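CRISPR system Cmr subunit Cmr6 (PDB 4W8V) caps, together with Cmr1, the type III-B Cmr ribonucleoprotein complex, an RNA-guided CRISPR assembly that defends the archaeon Pyrococcus furiosus against mobile genetic elements. Local coordinates at residues 56-67 / 126-134. Numbering follows the deposited sequence.
Sequences KGVTRHLTYYVL and IDELIRIFG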
loop_
_atom_site.group_PDB
_atom_site.type_symbol
_atom_site.label_atom_id
_atom_site.label_comp_id
_atom_site.label_asym_id
_atom_site.label_seq_id
_atom_site.Cartn_x
_atom_site.Cartn_y
_atom_site.Cartn_z
ATOM N N LYS A 56 0.976 -0.604 -4.095
ATOM C CA LYS A 56 1.841 0.542 -4.361
ATOM C C LYS A 56 1.401 1.806 -3.619
ATOM O O LYS A 56 2.223 2.513 -3.051
ATOM C CB LYS A 56 1.869 0.824 -5.860
ATOM C CG LYS A 56 2.916 1.825 -6.276
ATOM C CD LYS A 56 2.882 2.075 -7.767
ATOM C CE LYS A 56 4.177 2.728 -8.208
ATOM N NZ LYS A 56 4.177 3.163 -9.627
ATOM N N GLY A 57 0.103 2.095 -3.648
ATOM C CA GLY A 57 -0.451 3.254 -2.974
ATOM C C GLY A 57 -0.207 3.297 -1.480
ATOM O O GLY A 57 0.338 4.274 -0.957
ATOM N N VAL A 58 -0.617 2.246 -0.781
ATOM C CA VAL A 58 -0.377 2.173 0.654
ATOM C C VAL A 58 1.130 2.237 0.994
ATOM O O VAL A 58 1.510 2.822 2.004
ATOM C CB VAL A 58 -1.008 0.903 1.259
ATOM C CG1 VAL A 58 -0.312 -0.366 0.734
ATOM C CG2 VAL A 58 -0.971 0.956 2.787
ATOM N N THR A 59 1.987 1.667 0.144
ATOM C CA THR A 59 3.435 1.706 0.373
ATOM C C THR A 59 4.015 3.097 0.099
ATOM O O THR A 59 4.874 3.548 0.834
ATOM C CB THR A 59 4.182 0.658 -0.497
ATOM O OG1 THR A 59 3.674 -0.640 -0.217
ATOM C CG2 THR A 59 5.659 0.652 -0.188
ATOM N N ARG A 60 3.570 3.744 -0.977
ATOM C CA ARG A 60 3.787 5.175 -1.201
ATOM C C ARG A 60 3.432 5.997 0.045
ATOM O O ARG A 60 4.209 6.814 0.524
ATOM C CB ARG A 60 2.904 5.710 -2.338
ATOM C CG ARG A 60 3.342 5.553 -3.769
ATOM C CD ARG A 60 2.375 6.414 -4.600
ATOM N NE ARG A 60 2.382 6.138 -6.034
ATOM C CZ ARG A 60 3.144 6.775 -6.914
ATOM N NH1 ARG A 60 3.985 7.709 -6.505
ATOM N NH2 ARG A 60 3.082 6.465 -8.200
ATOM N N HIS A 61 2.212 5.782 0.517
ATOM C CA HIS A 61 1.639 6.523 1.626
ATOM C C HIS A 61 2.503 6.426 2.856
ATOM O O HIS A 61 2.764 7.426 3.529
ATOM C CB HIS A 61 0.235 6.000 1.935
ATOM C CG HIS A 61 -0.458 6.725 3.045
ATOM N ND1 HIS A 61 -0.216 6.454 4.376
ATOM C CD2 HIS A 61 -1.421 7.680 3.027
ATOM C CE1 HIS A 61 -0.980 7.231 5.128
ATOM N NE2 HIS A 61 -1.719 7.977 4.337
ATOM N N LEU A 62 2.947 5.211 3.141
ATOM C CA LEU A 62 3.847 4.944 4.250
ATOM C C LEU A 62 5.063 5.854 4.193
ATOM O O LEU A 62 5.432 6.474 5.198
ATOM C CB LEU A 62 4.286 3.478 4.234
ATOM C CG LEU A 62 5.376 3.050 5.215
ATOM C CD1 LEU A 62 4.981 3.328 6.644
ATOM C CD2 LEU A 62 5.680 1.568 5.037
ATOM N N THR A 63 5.670 5.950 3.011
ATOM C CA THR A 63 6.914 6.698 2.878
ATOM C C THR A 63 6.704 8.208 2.956
ATOM O O THR A 63 7.613 8.933 3.350
ATOM C CB THR A 63 7.644 6.364 1.561
ATOM O OG1 THR A 63 6.955 6.964 0.464
ATOM C CG2 THR A 63 7.702 4.849 1.358
ATOM N N TYR A 64 5.526 8.693 2.575
ATOM C CA TYR A 64 5.272 10.133 2.662
ATOM C C TYR A 64 5.035 10.489 4.115
ATOM O O TYR A 64 5.352 11.582 4.557
ATOM C CB TYR A 64 4.072 10.560 1.824
ATOM C CG TYR A 64 4.111 10.118 0.387
ATOM C CD1 TYR A 64 5.312 9.931 -0.273
ATOM C CD2 TYR A 64 2.935 9.880 -0.310
ATOM C CE1 TYR A 64 5.341 9.524 -1.579
ATOM C CE2 TYR A 64 2.955 9.482 -1.617
ATOM C CZ TYR A 64 4.158 9.305 -2.249
ATOM O OH TYR A 64 4.176 8.902 -3.556
ATOM N N TYR A 65 4.452 9.541 4.838
ATOM C CA TYR A 65 4.170 9.698 6.246
ATOM C C TYR A 65 5.461 9.792 7.053
ATOM O O TYR A 65 5.625 10.675 7.900
ATOM C CB TYR A 65 3.310 8.538 6.724
ATOM C CG TYR A 65 2.908 8.577 8.172
ATOM C CD1 TYR A 65 3.701 7.981 9.156
ATOM C CD2 TYR A 65 1.721 9.170 8.558
ATOM C CE1 TYR A 65 3.324 8.001 10.492
ATOM C CE2 TYR A 65 1.332 9.199 9.888
ATOM C CZ TYR A 65 2.131 8.610 10.849
ATOM O OH TYR A 65 1.734 8.640 12.167
ATOM N N VAL A 66 6.379 8.877 6.784
ATOM C CA VAL A 66 7.658 8.849 7.472
ATOM C C VAL A 66 8.499 10.079 7.118
ATOM O O VAL A 66 9.079 10.718 7.999
ATOM C CB VAL A 66 8.426 7.552 7.124
ATOM C CG1 VAL A 66 9.899 7.688 7.438
ATOM C CG2 VAL A 66 7.803 6.374 7.852
ATOM N N LEU A 67 8.551 10.421 5.833
ATOM C CA LEU A 67 9.410 11.510 5.372
ATOM C C LEU A 67 8.916 12.882 5.819
ATOM O O LEU A 67 9.676 13.854 5.801
ATOM C CB LEU A 67 9.545 11.479 3.850
ATOM C CG LEU A 67 10.617 10.506 3.344
ATOM C CD1 LEU A 67 10.680 10.473 1.817
ATOM C CD2 LEU A 67 11.963 10.887 3.928
ATOM N N ILE A 126 15.883 9.448 -1.160
ATOM C CA ILE A 126 14.927 10.082 -2.052
ATOM C C ILE A 126 15.096 9.538 -3.469
ATOM O O ILE A 126 14.118 9.316 -4.180
ATOM C CB ILE A 126 15.098 11.611 -2.058
ATOM C CG1 ILE A 126 14.877 12.175 -0.655
ATOM C CG2 ILE A 126 14.129 12.257 -3.035
ATOM C CD1 ILE A 126 13.454 12.066 -0.191
ATOM N N ASP A 127 16.343 9.295 -3.863
ATOM C CA ASP A 127 16.638 8.796 -5.202
ATOM C C ASP A 127 16.175 7.359 -5.379
ATOM O O ASP A 127 15.626 7.004 -6.415
ATOM C CB ASP A 127 18.129 8.904 -5.498
ATOM C CG ASP A 127 18.577 10.332 -5.689
ATOM O OD1 ASP A 127 17.765 11.139 -6.187
ATOM O OD2 ASP A 127 19.735 10.646 -5.343
ATOM N N GLU A 128 16.399 6.534 -4.368
ATOM C CA GLU A 128 15.975 5.144 -4.435
ATOM C C GLU A 128 14.456 5.064 -4.473
ATOM O O GLU A 128 13.893 4.184 -5.127
ATOM C CB GLU A 128 16.538 4.348 -3.257
ATOM C CG GLU A 128 18.049 4.141 -3.324
ATOM C CD GLU A 128 18.513 2.924 -2.551
ATOM O OE1 GLU A 128 18.444 2.952 -1.307
ATOM O OE2 GLU A 128 18.943 1.934 -3.186
ATOM N N LEU A 129 13.801 5.999 -3.787
ATOM C CA LEU A 129 12.343 6.047 -3.742
ATOM C C LEU A 129 11.787 6.597 -5.045
ATOM O O LEU A 129 10.739 6.156 -5.511
ATOM C CB LEU A 129 11.851 6.900 -2.567
ATOM C CG LEU A 129 12.110 6.361 -1.163
ATOM C CD1 LEU A 129 11.845 7.421 -0.116
ATOM C CD2 LEU A 129 11.253 5.139 -0.901
ATOM N N ILE A 130 12.486 7.574 -5.619
ATOM C CA ILE A 130 12.180 8.025 -6.965
ATOM C C ILE A 130 12.241 6.833 -7.927
ATOM O O ILE A 130 11.362 6.656 -8.761
ATOM C CB ILE A 130 13.141 9.143 -7.423
ATOM C CG1 ILE A 130 12.797 10.457 -6.710
ATOM C CG2 ILE A 130 13.050 9.351 -8.928
ATOM C CD1 ILE A 130 13.793 11.574 -6.957
ATOM N N ARG A 131 13.256 5.992 -7.786
ATOM C CA ARG A 131 13.387 4.840 -8.668
ATOM C C ARG A 131 12.327 3.764 -8.411
ATOM O O ARG A 131 11.827 3.150 -9.348
ATOM C CB ARG A 131 14.786 4.240 -8.538
ATOM C CG ARG A 131 15.888 5.179 -8.995
ATOM C CD ARG A 131 17.241 4.593 -8.693
ATOM N NE ARG A 131 17.310 3.226 -9.186
ATOM C CZ ARG A 131 18.042 2.268 -8.636
ATOM N NH1 ARG A 131 18.784 2.525 -7.566
ATOM N NH2 ARG A 131 18.024 1.050 -9.162
ATOM N N ILE A 132 11.988 3.536 -7.145
ATOM C CA ILE A 132 11.021 2.502 -6.793
ATOM C C ILE A 132 9.626 2.808 -7.329
ATOM O O ILE A 132 9.008 1.960 -7.983
ATOM C CB ILE A 132 10.959 2.304 -5.264
ATOM C CG1 ILE A 132 12.238 1.623 -4.771
ATOM C CG2 ILE A 132 9.746 1.468 -4.864
ATOM C CD1 ILE A 132 12.309 1.463 -3.264
ATOM N N PHE A 133 9.151 4.027 -7.076
ATOM C CA PHE A 133 7.771 4.408 -7.361
ATOM C C PHE A 133 7.619 5.201 -8.662
ATOM O O PHE A 133 6.557 5.189 -9.291
ATOM C CB PHE A 133 7.202 5.229 -6.197
ATOM C CG PHE A 133 7.147 4.478 -4.899
ATOM C CD1 PHE A 133 6.186 3.499 -4.691
ATOM C CD2 PHE A 133 8.053 4.747 -3.883
ATOM C CE1 PHE A 133 6.130 2.799 -3.498
ATOM C CE2 PHE A 133 7.995 4.044 -2.687
ATOM C CZ PHE A 133 7.034 3.071 -2.503
ATOM N N GLY A 134 8.685 5.886 -9.058
ATOM C CA GLY A 134 8.646 6.754 -10.217
ATOM C C GLY A 134 8.133 8.119 -9.823
ATOM O O GLY A 134 7.729 8.332 -8.688
HETATM O O HOH W 1 6.924 1.679 -9.622
#
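Phe133 is the knob of an antiparallel helix pair in the RAMP-superfamily part of Cmr6: its ring enters the hole on helix 52-68 made by Lys56, Thr59, Arg60 and Thr63. The axes of the two segments run at 164° and come no nearer than 11.8 Å. One face of the ring lies against the Arg60 backbone, with Arg60 CG 3.6 Å from Phe133 CD1, while Ile132 CG2 of its own helix covers the opposite face. Thr59 CG2 meets the edge, 3.6 Å from Phe133 CZ; with OG1 beside the backbone N (chi1 -58°) and bonded back to Ile55 O, the methyl swings anti to that N and out to the ring.

The polar grip is at the C-terminal end of helix 122-133. Lys56, fully extended, runs alongside the ring in the opposite sense, and its NZ donates a hydrogen bond to Phe133 O (3.1 Å), tilted somewhat from the carbonyl plane. Ile132 O is reached only through a water that NZ holds weakly. The ammonium may be favoured by the partial negative charge of the helix end. Phe133 CB sits over one guanidinium face of Arg60, offset toward the rim, the guanidinium and ring planes 29° apart.

Farther along, Leu67 CD1 touches Leu129 CD1 tip to tip and Ile126 CD1, each at 3.8 Å. The whole is an antiparallel helix pair with a single knob-into-hole, the phenylalanine, and a lysine from the partner helix bonded to a last-turn carbonyl.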